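Local coordinates for protein fimbrin (Schizosaccharomyces pombe, PDB 1RT8) that binds actin filaments and cross-links them through its core of calponin-homology domains, serving cell polarity, cytokinesis, mating and spore formation, at residues Asp412-Ala417 against Ser428-Phe433; Ser432-Ser437 against Val498-Val503. All coordinates share one frame; numbering follows the deposited sequence.

Contact 1: Asp412-Ala417 against Ser428-Phe433; sequences DMVAWA and SQIRSF
Val-414 reaches from the helix 410-421 to the loop residues Phe-433 and Ile-430, one methyl for each. Its CG2 sits over the middle of the Phe-433 ring, 3.7 Å from the centroid and only 5° off the ring normal, a CH-pi contact in which all six ring carbons lie at nearly the same distance from the methyl. With CG1 anti to the backbone N (chi1 176°), the fork points one methyl at the ring and the other at the preceding part of the loop, where CG1 packs 3.9 Å from CG1 of Ile-430 and equally near the carbonyl oxygen of Arg-431. A beta-branched residue suits this place because its fork fills two directions at once from a helix surface.

The Phe-433 side chain can be followed outward. From CB the ring runs past Val-414 in the opposite sense, with CG, CD1 and CD2 all under the methyl CG2. Farther out, CE1 meets CB of Met-413 at 3.7 Å, near the ring plane, and CE2 comes within 4.4 Å of CB of Ala-417 at the same ring's edge. The tip, CZ, presses on the helix backbone itself, 3.7 Å from the N of Val-414. The small side chain of Ala-417 probably helps the ring lie close to the helix. A serine in place of Phe-433 would probably leave the Val-414 methyl without its aromatic face and open a gap between Met-413 and Ala-417.

The ring also touches Val-503, Leu-504 and Ile-507 of helix 500-511, while Ile-430 touches Phe-443 of helix 442-451. The contact thus folds the loop after helix 410-421 back onto that helix, burying apolar side chains in the all-helical core of the fourth calponin-homology domain.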
loop_
_atom_site.group_PDB
_atom_site.type_symbol
_atom_site.label_atom_id
_atom_site.label_comp_id
_atom_site.label_asym_id
_atom_site.label_seq_id
_atom_site.Cartn_x
_atom_site.Cartn_y
_atom_site.Cartn_z
ATOM N N ASP A 412 20.781 -13.711 18.949
ATOM C CA ASP A 412 21.330 -14.390 17.770
ATOM C C ASP A 412 21.192 -13.488 16.532
ATOM O O ASP A 412 22.088 -13.435 15.695
ATOM C CB ASP A 412 20.606 -15.713 17.475
ATOM C CG ASP A 412 20.809 -16.764 18.559
ATOM O OD1 ASP A 412 21.906 -16.832 19.144
ATOM O OD2 ASP A 412 19.863 -17.537 18.809
ATOM N N MET A 413 20.064 -12.789 16.413
ATOM C CA MET A 413 19.852 -11.894 15.269
ATOM C C MET A 413 20.805 -10.695 15.308
ATOM O O MET A 413 21.373 -10.310 14.277
ATOM C CB MET A 413 18.394 -11.419 15.225
ATOM C CG MET A 413 17.410 -12.544 14.944
ATOM S SD MET A 413 15.688 -11.998 14.931
ATOM C CE MET A 413 15.574 -11.236 13.335
ATOM N N VAL A 414 20.980 -10.109 16.490
ATOM C CA VAL A 414 21.891 -8.975 16.661
ATOM C C VAL A 414 23.314 -9.409 16.286
ATOM O O VAL A 414 24.044 -8.668 15.633
ATOM C CB VAL A 414 21.900 -8.458 18.130
ATOM C CG1 VAL A 414 22.929 -7.338 18.287
ATOM C CG2 VAL A 414 20.507 -7.949 18.522
ATOM N N ALA A 415 23.693 -10.616 16.702
ATOM C CA ALA A 415 25.017 -11.166 16.409
ATOM C C ALA A 415 25.198 -11.387 14.901
ATOM O O ALA A 415 26.284 -11.149 14.359
ATOM C CB ALA A 415 25.217 -12.485 17.160
ATOM N N TRP A 416 24.138 -11.844 14.235
ATOM C CA TRP A 416 24.182 -12.069 12.791
ATOM C C TRP A 416 24.343 -10.723 12.100
ATOM O O TRP A 416 25.154 -10.572 11.188
ATOM C CB TRP A 416 22.892 -12.705 12.285
ATOM C CG TRP A 416 22.880 -12.909 10.796
ATOM C CD1 TRP A 416 23.388 -13.977 10.110
ATOM C CD2 TRP A 416 22.337 -12.021 9.806
ATOM N NE1 TRP A 416 23.189 -13.814 8.763
ATOM C CE2 TRP A 416 22.545 -12.625 8.546
ATOM C CE3 TRP A 416 21.693 -10.779 9.862
ATOM C CZ2 TRP A 416 22.127 -12.029 7.351
ATOM C CZ3 TRP A 416 21.274 -10.187 8.669
ATOM C CH2 TRP A 416 21.493 -10.814 7.433
ATOM N N ALA A 417 23.552 -9.749 12.536
ATOM C CA ALA A 417 23.598 -8.416 11.948
ATOM C C ALA A 417 24.970 -7.769 12.122
ATOM O O ALA A 417 25.477 -7.123 11.200
ATOM C CB ALA A 417 22.509 -7.534 12.564
ATOM N N SER A 428 29.077 1.661 13.282
ATOM C CA SER A 428 29.495 0.946 14.480
ATOM C C SER A 428 28.681 -0.318 14.716
ATOM O O SER A 428 27.574 -0.466 14.204
ATOM C CB SER A 428 29.365 1.853 15.712
ATOM O OG SER A 428 30.428 2.788 15.789
ATOM N N GLN A 429 29.252 -1.232 15.492
ATOM C CA GLN A 429 28.586 -2.472 15.853
ATOM C C GLN A 429 27.507 -2.058 16.836
ATOM O O GLN A 429 27.633 -1.021 17.495
ATOM C CB GLN A 429 29.579 -3.407 16.537
ATOM C CG GLN A 429 30.652 -3.934 15.610
ATOM C CD GLN A 429 30.185 -5.151 14.846
ATOM O OE1 GLN A 429 29.982 -6.218 15.429
ATOM N NE2 GLN A 429 30.002 -5.002 13.541
ATOM N N ILE A 430 26.448 -2.849 16.948
ATOM C CA ILE A 430 25.379 -2.499 17.866
ATOM C C ILE A 430 25.310 -3.413 19.080
ATOM O O ILE A 430 25.763 -4.559 19.050
ATOM C CB ILE A 430 23.999 -2.499 17.166
ATOM C CG1 ILE A 430 23.650 -3.905 16.672
ATOM C CG2 ILE A 430 24.011 -1.515 16.001
ATOM C CD1 ILE A 430 22.220 -4.014 16.163
ATOM N N ARG A 431 24.746 -2.880 20.155
ATOM C CA ARG A 431 24.598 -3.619 21.395
ATOM C C ARG A 431 23.353 -4.490 21.305
ATOM O O ARG A 431 23.357 -5.651 21.727
ATOM C CB ARG A 431 24.474 -2.641 22.562
ATOM C CG ARG A 431 24.344 -3.304 23.912
ATOM C CD ARG A 431 24.414 -2.273 25.032
ATOM N NE ARG A 431 24.427 -2.912 26.345
ATOM C CZ ARG A 431 25.342 -3.792 26.738
ATOM N NH1 ARG A 431 26.328 -4.144 25.923
ATOM N NH2 ARG A 431 25.272 -4.326 27.951
ATOM N N SER A 432 22.296 -3.916 20.734
ATOM C CA SER A 432 21.022 -4.603 20.571
ATOM C C SER A 432 20.166 -3.791 19.609
ATOM O O SER A 432 20.544 -2.691 19.226
ATOM C CB SER A 432 20.304 -4.686 21.914
ATOM O OG SER A 432 19.840 -3.402 22.286
ATOM N N PHE A 433 18.998 -4.313 19.249
ATOM C CA PHE A 433 18.122 -3.604 18.332
ATOM C C PHE A 433 17.482 -2.377 18.982
ATOM O O PHE A 433 16.594 -1.753 18.406
ATOM C CB PHE A 433 17.051 -4.557 17.795
ATOM C CG PHE A 433 17.595 -5.623 16.879
ATOM C CD1 PHE A 433 17.048 -6.900 16.879
ATOM C CD2 PHE A 433 18.655 -5.347 16.015
ATOM C CE1 PHE A 433 17.551 -7.894 16.032
ATOM C CE2 PHE A 433 19.158 -6.336 15.168
ATOM C CZ PHE A 433 18.602 -7.612 15.181
#

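Contact 2: Ser432-Ser437 against Val498-Val503; sequences SFRDPS and VRPRLV
Phe-433 and Val-498 bury the most surface here, followed by Pro-500. Against helix 500-511, CD2 of Phe-433 lies 3.7 Å from CG1 of Val-503, which approaches the ring obliquely. The carbonyl O of Phe-433 is buried with no hydrogen-bonding partner in the model; among its neighbours is CA of Pro-500, a CA-H...O contact of 3.5 Å with an angle of 146° at the hydrogen.

Val-498 brings its two methyls up to backbone oxygens of residues 433-436, a forked side chain being able to cover neighbouring carbonyls at once. CG1 lies 3.6 Å from O of Asp-435 and 3.7 Å from O of Phe-433, and CG2 is 4.0 Å from O of Pro-436. Pro-500, well suited to the first turn of a helix because it needs no N-H bond there, offers CB to CG of Arg-434 at 3.6 Å, the two side chains crossing at about a right angle. Ser-432 to Asp-435 form a type I beta turn, and from Asp-435 an Asx turn leads on, its OD1 accepting from N of Ser-437.

Helix 492-496 ends in a Schellman motif at Val-498, and helix 500-511 starts just beyond; residues 433-436 lie against this junction, with helix 282-296 touching Pro-500 through Glu-282.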
loop_
_atom_site.group_PDB
_atom_site.type_symbol
_atom_site.label_atom_id
_atom_site.label_comp_id
_atom_site.label_asym_id
_atom_site.label_seq_id
_atom_site.Cartn_x
_atom_site.Cartn_y
_atom_site.Cartn_z
ATOM N N SER A 432 22.296 -3.916 20.734
ATOM C CA SER A 432 21.022 -4.603 20.571
ATOM C C SER A 432 20.166 -3.791 19.609
ATOM O O SER A 432 20.544 -2.691 19.226
ATOM C CB SER A 432 20.304 -4.686 21.914
ATOM O OG SER A 432 19.840 -3.402 22.286
ATOM N N PHE A 433 18.998 -4.313 19.249
ATOM C CA PHE A 433 18.122 -3.604 18.332
ATOM C C PHE A 433 17.482 -2.377 18.982
ATOM O O PHE A 433 16.594 -1.753 18.406
ATOM C CB PHE A 433 17.051 -4.557 17.795
ATOM C CG PHE A 433 17.595 -5.623 16.879
ATOM C CD1 PHE A 433 17.048 -6.900 16.879
ATOM C CD2 PHE A 433 18.655 -5.347 16.015
ATOM C CE1 PHE A 433 17.551 -7.894 16.032
ATOM C CE2 PHE A 433 19.158 -6.336 15.168
ATOM C CZ PHE A 433 18.602 -7.612 15.181
ATOM N N ARG A 434 17.945 -2.036 20.182
ATOM C CA ARG A 434 17.442 -0.865 20.900
ATOM C C ARG A 434 18.550 0.177 20.998
ATOM O O ARG A 434 18.360 1.248 21.568
ATOM C CB ARG A 434 16.999 -1.244 22.319
ATOM C CG ARG A 434 15.798 -2.165 22.374
ATOM C CD ARG A 434 15.507 -2.637 23.798
ATOM N NE ARG A 434 15.826 -4.053 23.972
ATOM C CZ ARG A 434 17.058 -4.537 24.082
ATOM N NH1 ARG A 434 18.099 -3.720 24.045
ATOM N NH2 ARG A 434 17.253 -5.843 24.201
ATOM N N ASP A 435 19.709 -0.150 20.438
ATOM C CA ASP A 435 20.874 0.734 20.488
ATOM C C ASP A 435 20.662 2.045 19.725
ATOM O O ASP A 435 20.407 2.038 18.526
ATOM C CB ASP A 435 22.098 0.002 19.925
ATOM C CG ASP A 435 23.393 0.754 20.162
ATOM O OD1 ASP A 435 23.404 1.994 20.016
ATOM O OD2 ASP A 435 24.410 0.094 20.471
ATOM N N PRO A 436 20.782 3.188 20.422
ATOM C CA PRO A 436 20.611 4.533 19.855
ATOM C C PRO A 436 21.417 4.803 18.583
ATOM O O PRO A 436 20.958 5.527 17.703
ATOM C CB PRO A 436 21.039 5.448 21.002
ATOM C CG PRO A 436 20.637 4.653 22.222
ATOM C CD PRO A 436 21.115 3.266 21.858
ATOM N N SER A 437 22.617 4.235 18.494
ATOM C CA SER A 437 23.459 4.433 17.315
ATOM C C SER A 437 22.736 4.064 16.011
ATOM O O SER A 437 22.986 4.663 14.964
ATOM C CB SER A 437 24.747 3.612 17.437
ATOM O OG SER A 437 24.482 2.215 17.385
ATOM N N VAL A 498 14.672 4.241 15.837
ATOM C CA VAL A 498 15.072 3.008 16.506
ATOM C C VAL A 498 13.945 2.311 17.269
ATOM O O VAL A 498 14.060 2.050 18.465
ATOM C CB VAL A 498 16.246 3.254 17.484
ATOM C CG1 VAL A 498 16.845 1.922 17.916
ATOM C CG2 VAL A 498 17.305 4.117 16.817
ATOM N N ARG A 499 12.849 2.027 16.576
ATOM C CA ARG A 499 11.720 1.337 17.184
ATOM C C ARG A 499 12.143 -0.131 17.120
ATOM O O ARG A 499 12.065 -0.763 16.074
ATOM C CB ARG A 499 10.460 1.642 16.374
ATOM C CG ARG A 499 10.138 3.145 16.439
ATOM C CD ARG A 499 9.050 3.641 15.477
ATOM N NE ARG A 499 8.698 5.026 15.804
ATOM C CZ ARG A 499 8.585 6.010 14.920
ATOM N NH1 ARG A 499 8.791 5.779 13.626
ATOM N NH2 ARG A 499 8.284 7.238 15.335
ATOM N N PRO A 500 12.621 -0.675 18.252
ATOM C CA PRO A 500 13.107 -2.052 18.417
ATOM C C PRO A 500 12.426 -3.190 17.673
ATOM O O PRO A 500 13.097 -3.948 16.982
ATOM C CB PRO A 500 13.111 -2.245 19.938
ATOM C CG PRO A 500 12.121 -1.234 20.424
ATOM C CD PRO A 500 12.424 -0.047 19.568
ATOM N N ARG A 501 11.114 -3.336 17.814
ATOM C CA ARG A 501 10.423 -4.414 17.115
ATOM C C ARG A 501 10.464 -4.228 15.604
ATOM O O ARG A 501 10.530 -5.202 14.847
ATOM C CB ARG A 501 8.966 -4.501 17.553
ATOM C CG ARG A 501 8.782 -4.843 19.008
ATOM C CD ARG A 501 7.320 -4.796 19.343
ATOM N NE ARG A 501 7.065 -5.304 20.675
ATOM C CZ ARG A 501 5.902 -5.185 21.302
ATOM N NH1 ARG A 501 4.891 -4.564 20.712
ATOM N NH2 ARG A 501 5.750 -5.702 22.513
ATOM N N LEU A 502 10.418 -2.979 15.164
ATOM C CA LEU A 502 10.425 -2.715 13.739
ATOM C C LEU A 502 11.826 -2.907 13.182
ATOM O O LEU A 502 11.985 -3.337 12.040
ATOM C CB LEU A 502 9.879 -1.312 13.460
ATOM C CG LEU A 502 8.488 -1.076 14.077
ATOM C CD1 LEU A 502 7.903 0.268 13.618
ATOM C CD2 LEU A 502 7.550 -2.206 13.675
ATOM N N VAL A 503 12.841 -2.615 13.988
ATOM C CA VAL A 503 14.208 -2.822 13.533
ATOM C C VAL A 503 14.427 -4.328 13.389
ATOM O O VAL A 503 15.029 -4.786 12.423
ATOM C CB VAL A 503 15.254 -2.266 14.532
ATOM C CG1 VAL A 503 16.654 -2.797 14.172
ATOM C CG2 VAL A 503 15.251 -0.731 14.501
#

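From the N terminus, the chain leaves helix 410-421 and soon doubles back: contact 1 closes this short loop, with ten residues between Asp-412-Ala-417 and Ser-428-Phe-433. The chain then passes directly into contact 2, whose first segment begins on Ser-432 and Phe-433, which both contacts share. Sixty residues, including helices 442-451 and 467-483, intervene before Val-498-Val-503 closes this much longer loop. The two loops are consecutive, overlapping only at the shared pair, and neither nests in the other. With their centres about 10 Å apart, they join the first helix of the calponin-homology range 408-513 to its last through the segment between them.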